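Long-range contact in thermospermine synthase (Medicago truncatula, PDB 6BQ7), which probably catalyses the transfer of an aminopropyl group from decarboxylated S-adenosylmethionine to spermidine, giving thermospermine and S-methyl-5'-thioadenosine: residues 119-124 with 283-288. Numbering follows the deposited sequence.
Sequences LLRHKT and IIEENR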
ATOM      1  N   LEU A 119      14.461 -27.270 -21.078  1.00 45.08           N
ATOM      2  CA  LEU A 119      15.421 -27.747 -22.006  1.00 42.20           C
ATOM      3  C   LEU A 119      15.487 -29.248 -21.916  1.00 41.52           C
ATOM      4  O   LEU A 119      15.579 -29.876 -22.884  1.00 44.85           O
ATOM      5  CB  LEU A 119      16.781 -27.168 -21.705  1.00 38.43           C
ATOM      6  CG  LEU A 119      17.095 -25.729 -22.080  1.00 39.48           C
ATOM      7  CD1 LEU A 119      18.312 -25.247 -21.351  1.00 35.18           C
ATOM      8  CD2 LEU A 119      17.277 -25.544 -23.557  1.00 37.25           C
ATOM      9  N   LEU A 120      15.419 -29.811 -20.737  1.00 37.77           N
ATOM     10  CA  LEU A 120      15.540 -31.258 -20.592  1.00 46.51           C
ATOM     11  C   LEU A 120      14.300 -32.007 -21.074  1.00 50.07           C
ATOM     12  O   LEU A 120      14.317 -33.244 -21.116  1.00 46.92           O
ATOM     13  CB  LEU A 120      15.861 -31.601 -19.135  1.00 42.15           C
ATOM     14  CG  LEU A 120      17.243 -31.099 -18.711  1.00 39.25           C
ATOM     15  CD1 LEU A 120      17.322 -30.993 -17.180  1.00 37.86           C
ATOM     16  CD2 LEU A 120      18.335 -32.027 -19.241  1.00 40.41           C
ATOM     17  N   ARG A 121      13.324 -31.283 -21.570  1.00 47.59           N
ATOM     18  CA  ARG A 121      12.150 -31.885 -22.119  1.00 46.34           C
ATOM     19  C   ARG A 121      12.435 -32.309 -23.560  1.00 51.18           C
ATOM     20  O   ARG A 121      11.706 -33.067 -24.121  1.00 48.59           O
ATOM     21  CB  ARG A 121      10.981 -30.932 -22.046  1.00 40.98           C
ATOM     22  CG  ARG A 121      10.352 -30.904 -20.691  1.00 45.01           C
ATOM     23  CD  ARG A 121       9.129 -30.043 -20.612  1.00 42.08           C
ATOM     24  NE  ARG A 121       8.134 -30.458 -21.543  1.00 48.43           N
ATOM     25  CZ  ARG A 121       7.307 -29.653 -22.153  1.00 51.39           C
ATOM     26  NH1 ARG A 121       7.332 -28.373 -21.954  1.00 48.83           N
ATOM     27  NH2 ARG A 121       6.448 -30.145 -22.982  1.00 54.23           N
ATOM     28  N   HIS A 122      13.506 -31.815 -24.132  1.00 45.64           N
ATOM     29  CA  HIS A 122      13.871 -32.165 -25.466  1.00 46.65           C
ATOM     30  C   HIS A 122      14.686 -33.426 -25.511  1.00 48.20           C
ATOM     31  O   HIS A 122      15.688 -33.493 -24.907  1.00 52.80           O
ATOM     32  CB  HIS A 122      14.687 -31.076 -26.047  1.00 45.69           C
ATOM     33  CG  HIS A 122      13.902 -29.874 -26.380  1.00 47.69           C
ATOM     34  ND1 HIS A 122      13.538 -29.566 -27.656  1.00 45.67           N
ATOM     35  CD2 HIS A 122      13.400 -28.904 -25.602  1.00 46.43           C
ATOM     36  CE1 HIS A 122      12.852 -28.454 -27.655  1.00 50.93           C
ATOM     37  NE2 HIS A 122      12.752 -28.036 -26.419  1.00 44.61           N
ATOM     38  N   LYS A 123      14.279 -34.402 -26.285  1.00 48.05           N
ATOM     39  CA  LYS A 123      15.003 -35.664 -26.343  1.00 53.36           C
ATOM     40  C   LYS A 123      16.325 -35.543 -27.093  1.00 54.47           C
ATOM     41  O   LYS A 123      17.199 -36.401 -26.920  1.00 56.72           O
ATOM     42  CB  LYS A 123      14.113 -36.734 -26.980  1.00 61.26           C
ATOM     43  CG  LYS A 123      12.845 -36.999 -26.173  1.00 62.97           C
ATOM     44  CD  LYS A 123      12.100 -38.236 -26.659  1.00 67.31           C
ATOM     45  CE  LYS A 123      11.207 -37.919 -27.838  1.00 70.89           C
ATOM     46  NZ  LYS A 123      10.908 -36.471 -27.881  1.00 72.60           N
ATOM     47  N   THR A 124      16.504 -34.497 -27.906  1.00 48.81           N
ATOM     48  CA  THR A 124      17.759 -34.333 -28.637  1.00 53.51           C
ATOM     49  C   THR A 124      18.889 -33.822 -27.750  1.00 50.08           C
ATOM     50  O   THR A 124      20.057 -33.896 -28.151  1.00 56.72           O
ATOM     51  CB  THR A 124      17.578 -33.356 -29.798  1.00 56.72           C
ATOM     52  OG1 THR A 124      17.277 -32.052 -29.278  1.00 57.22           O
ATOM     53  CG2 THR A 124      16.442 -33.805 -30.690  1.00 64.10           C
ATOM     54  N   ILE A 283       9.916 -32.887 -28.131  1.00 48.67           N
ATOM     55  CA  ILE A 283       9.600 -32.596 -26.761  1.00 45.72           C
ATOM     56  C   ILE A 283       8.688 -33.578 -26.063  1.00 55.51           C
ATOM     57  O   ILE A 283       7.651 -33.898 -26.552  1.00 54.07           O
ATOM     58  CB  ILE A 283       8.998 -31.186 -26.656  1.00 48.24           C
ATOM     59  CG1 ILE A 283       9.822 -30.218 -27.458  1.00 42.54           C
ATOM     60  CG2 ILE A 283       8.951 -30.707 -25.234  1.00 40.23           C
ATOM     61  CD1 ILE A 283       9.392 -28.794 -27.358  1.00 41.07           C
ATOM     62  N   ILE A 284       9.098 -34.061 -24.907  1.00 56.99           N
ATOM     63  CA  ILE A 284       8.270 -34.981 -24.161  1.00 62.84           C
ATOM     64  C   ILE A 284       7.262 -34.181 -23.444  1.00 58.19           C
ATOM     65  O   ILE A 284       7.538 -33.123 -22.984  1.00 54.88           O
ATOM     66  CB  ILE A 284       9.008 -35.843 -23.160  1.00 66.55           C
ATOM     67  CG1 ILE A 284       9.731 -34.995 -22.174  1.00 70.25           C
ATOM     68  CG2 ILE A 284      10.015 -36.701 -23.857  1.00 68.87           C
ATOM     69  CD1 ILE A 284      10.960 -35.663 -21.629  1.00 73.44           C
ATOM     70  N   GLU A 285       6.037 -34.622 -23.588  1.00 60.61           N
ATOM     71  CA  GLU A 285       4.835 -34.039 -23.045  1.00 65.24           C
ATOM     72  C   GLU A 285       4.346 -32.807 -23.816  1.00 62.97           C
ATOM     73  O   GLU A 285       5.017 -32.304 -24.665  1.00 62.34           O
ATOM     74  CB  GLU A 285       4.772 -34.070 -21.524  1.00 76.72           C
ATOM     75  CG  GLU A 285       5.336 -32.948 -20.707  1.00 87.16           C
ATOM     76  CD  GLU A 285       6.144 -33.405 -19.512  1.00 99.49           C
ATOM     77  OE1 GLU A 285       7.334 -33.051 -19.384  1.00 99.89           O
ATOM     78  OE2 GLU A 285       5.564 -34.093 -18.671  1.00106.45           O
ATOM     79  N   GLU A 286       3.162 -32.330 -23.559  1.00 62.46           N
ATOM     80  CA  GLU A 286       2.660 -31.232 -24.350  1.00 58.88           C
ATOM     81  C   GLU A 286       2.988 -29.903 -23.744  1.00 48.77           C
ATOM     82  O   GLU A 286       2.920 -29.758 -22.582  1.00 53.97           O
ATOM     83  CB  GLU A 286       1.158 -31.366 -24.552  1.00 66.81           C
ATOM     84  CG  GLU A 286       0.753 -32.381 -25.586  1.00 79.48           C
ATOM     85  CD  GLU A 286       0.545 -31.792 -26.949  1.00 87.24           C
ATOM     86  OE1 GLU A 286       0.940 -32.410 -27.945  1.00 89.53           O
ATOM     87  OE2 GLU A 286      -0.033 -30.708 -27.024  1.00 89.89           O
ATOM     88  N   ASN A 287       3.379 -28.939 -24.549  1.00 42.04           N
ATOM     89  CA  ASN A 287       3.593 -27.607 -24.041  1.00 45.88           C
ATOM     90  C   ASN A 287       2.278 -27.052 -23.516  1.00 49.25           C
ATOM     91  O   ASN A 287       1.243 -27.242 -24.086  1.00 47.65           O
ATOM     92  CB  ASN A 287       4.058 -26.687 -25.130  1.00 44.31           C
ATOM     93  CG  ASN A 287       5.480 -26.889 -25.505  1.00 52.21           C
ATOM     94  OD1 ASN A 287       5.924 -26.414 -26.509  1.00 57.22           O
ATOM     95  ND2 ASN A 287       6.183 -27.597 -24.719  1.00 44.42           N
ATOM     96  N   ARG A 288       2.332 -26.327 -22.429  1.00 49.46           N
ATOM     97  CA  ARG A 288       1.137 -25.704 -21.883  1.00 49.14           C
ATOM     98  C   ARG A 288       0.845 -24.348 -22.508  1.00 49.06           C
ATOM     99  O   ARG A 288      -0.320 -23.938 -22.565  1.00 49.71           O
ATOM    100  CB  ARG A 288       1.272 -25.551 -20.369  1.00 54.56           C
ATOM    101  CG  ARG A 288       1.171 -26.859 -19.612  1.00 64.13           C
ATOM    102  CD  ARG A 288       0.461 -26.647 -18.287  1.00 69.43           C
ATOM    103  NE  ARG A 288       1.421 -26.353 -17.229  1.00 72.72           N
ATOM    104  CZ  ARG A 288       1.181 -25.554 -16.195  1.00 71.99           C
ATOM    105  NH1 ARG A 288       2.131 -25.352 -15.295  1.00 68.69           N
ATOM    106  NH2 ARG A 288      -0.000 -24.957 -16.060  1.00 74.84           N
TER
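Arg121 and Ile284 are hydrogen-bonded where two loops meet in a single beta bridge, His122 with Ile283, on the Rossmann-like domain of this spermidine/spermine synthase fold. One loop follows helix 114-119 and leads to strand 127-132. The other follows helix 272-282. Ile284 N gives a nearly straight hydrogen bond to Arg121 O, 2.9 Å long. The Arg121 side chain returns the grip. It bends at chi3 (58°), and this turns the guanidinium side-on to the carbonyl of Ile284. Arg121 NE and NH2 both bond to Ile284 O, at 3.1 Å and 3.2 Å, with that oxygen in the guanidinium plane. NH2 also reaches Glu285 O in a weak bond. NH1 is paired with Glu118 in a salt bridge.

The buried part is packed around Ile283, whose two branches part. Ile283 CG2 lies over one face of the Arg121 guanidinium, 3.4 Å from Arg121 NH2. Ile283 CG1 lies over a face of the His122 ring, a CH-pi contact of 3.8 Å to the centroid. His122 NE2 is hydrogen-bonded to His93 ND1 of helix 84-98.

The solvent side is looser. Lys123 lays its CG against Ile284 CG2 at 3.7 Å, while its NZ bonds to Gln281 O at the end of helix 272-282. Glu286 turns away and forms a salt bridge with Lys303 of the second subunit. Glu285 is exposed and crosses Arg121 at about a right angle. Its carboxylate plane is 62° from the guanidinium, and the salt bridge is long: Glu285 OE1 stands 3.5 Å from Arg121 NE.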